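Side-chain contact in Serine/threonine-protein kinase BRSK1 (Mus musculus, PDB 5IRI), which is a serine/threonine protein kinase whose C-terminal fragment, comprising an autoinhibitory sequence and a kinase-associated KA1 domain, is probably used to restrain the catalytic domain: residues A[39-42]-A[43-46]. Numbering follows the deposited sequence.
Sequences LSIP and SLSH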
loop_
_atom_site.group_PDB
_atom_site.type_symbol
_atom_site.label_atom_id
_atom_site.label_comp_id
_atom_site.label_asym_id
_atom_site.label_seq_id
_atom_site.Cartn_x
_atom_site.Cartn_y
_atom_site.Cartn_z
ATOM N N LEU A 39 -4.154 -0.175 -9.728
ATOM C CA LEU A 39 -4.447 0.118 -11.124
ATOM C C LEU A 39 -4.408 1.617 -11.389
ATOM O O LEU A 39 -3.720 2.085 -12.301
ATOM C CB LEU A 39 -5.812 -0.459 -11.479
ATOM C CG LEU A 39 -5.878 -1.901 -12.004
ATOM C CD1 LEU A 39 -4.674 -2.756 -11.629
ATOM C CD2 LEU A 39 -7.156 -2.562 -11.526
ATOM N N SER A 40 -5.116 2.385 -10.567
ATOM C CA SER A 40 -5.270 3.811 -10.808
ATOM C C SER A 40 -3.933 4.542 -10.777
ATOM O O SER A 40 -3.731 5.513 -11.512
ATOM C CB SER A 40 -6.219 4.393 -9.773
ATOM O OG SER A 40 -5.480 5.155 -8.837
ATOM N N ILE A 41 -3.009 4.109 -9.935
ATOM C CA ILE A 41 -1.713 4.775 -9.951
ATOM C C ILE A 41 -0.984 4.358 -11.209
ATOM O O ILE A 41 -0.765 3.156 -11.454
ATOM C CB ILE A 41 -0.890 4.480 -8.690
ATOM C CG1 ILE A 41 -1.610 5.030 -7.456
ATOM C CG2 ILE A 41 0.475 5.088 -8.848
ATOM C CD1 ILE A 41 -0.900 4.772 -6.150
ATOM N N PRO A 42 -0.606 5.301 -12.059
ATOM C CA PRO A 42 0.148 4.963 -13.262
ATOM C C PRO A 42 1.625 4.821 -12.924
ATOM O O PRO A 42 2.131 5.448 -11.987
ATOM C CB PRO A 42 -0.115 6.150 -14.193
ATOM C CG PRO A 42 -0.250 7.328 -13.225
ATOM C CD PRO A 42 -0.799 6.760 -11.906
ATOM N N SER A 43 2.300 3.966 -13.690
ATOM C CA SER A 43 3.667 3.500 -13.446
ATOM C C SER A 43 3.747 2.553 -12.261
ATOM O O SER A 43 4.847 2.119 -11.903
ATOM C CB SER A 43 4.677 4.640 -13.218
ATOM O OG SER A 43 4.509 5.268 -11.956
ATOM N N LEU A 44 2.631 2.240 -11.622
ATOM C CA LEU A 44 2.612 1.265 -10.546
ATOM C C LEU A 44 2.015 -0.024 -11.088
ATOM O O LEU A 44 0.871 -0.045 -11.563
ATOM C CB LEU A 44 1.834 1.777 -9.334
ATOM C CG LEU A 44 1.918 0.843 -8.118
ATOM C CD1 LEU A 44 2.028 1.625 -6.826
ATOM C CD2 LEU A 44 0.727 -0.095 -8.067
ATOM N N SER A 45 2.815 -1.074 -11.055
ATOM C CA SER A 45 2.392 -2.420 -11.384
ATOM C C SER A 45 2.500 -3.279 -10.136
ATOM O O SER A 45 3.347 -3.033 -9.272
ATOM C CB SER A 45 3.250 -2.981 -12.498
ATOM O OG SER A 45 4.397 -2.160 -12.650
ATOM N N HIS A 46 1.631 -4.273 -10.023
ATOM C CA HIS A 46 1.614 -5.088 -8.825
ATOM C C HIS A 46 1.535 -6.566 -9.170
ATOM O O HIS A 46 1.324 -6.959 -10.318
ATOM C CB HIS A 46 0.460 -4.689 -7.917
ATOM C CG HIS A 46 -0.880 -5.109 -8.420
ATOM N ND1 HIS A 46 -1.591 -4.379 -9.346
ATOM C CD2 HIS A 46 -1.662 -6.166 -8.095
ATOM C CE1 HIS A 46 -2.750 -4.971 -9.574
ATOM N NE2 HIS A 46 -2.816 -6.058 -8.826
#
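Ile-41 and Leu-44 meet across a type II beta turn, a local contact at the surface of the KA1 domain, where helix 27-40 gives way to the edge strand 44-50. Ile-41 is the first residue past the helix to leave helical angles, and its extended backbone swings the chain into the turn, which runs from Ile-41 to Leu-44, with Pro-42 and Ser-43 at its corners. The two side chains cross at an angle, with CG2 of Ile-41 lying 3.6 Å from CB of Leu-44. That methyl is the branch set anti to the backbone N, while CG1 (chi1 -63°) takes the other side, beside the N. Proline suits the second position of the turn because its ring fixes phi near the value needed there. Ser-43, third in the turn, has the positive phi (71°) that defines this corner of a type II turn, an angle less easy for a residue with a side chain. The ends of the turn are not drawn tightly together: O of Ile-41 and N of Leu-44 stand 3.5 Å apart.

A second apolar contact links the end of the helix to the strand. Leu-39 reaches from the last turn of the helix so that its CD1 comes 3.6 Å from CE1 of His-46, meeting the imidazole at its edge and in its plane; the ring of Phe-38 also meets this imidazole.

Ile-41 and Leu-44, branched and apolar, suit their place against Val-115 of helix 109-124, while backbone hydrogen bonds from Ser-43 to Lys-59 and from Ser-45 to Glu-57 join the new strand to its antiparallel neighbour, 53-58, and the residues just beyond.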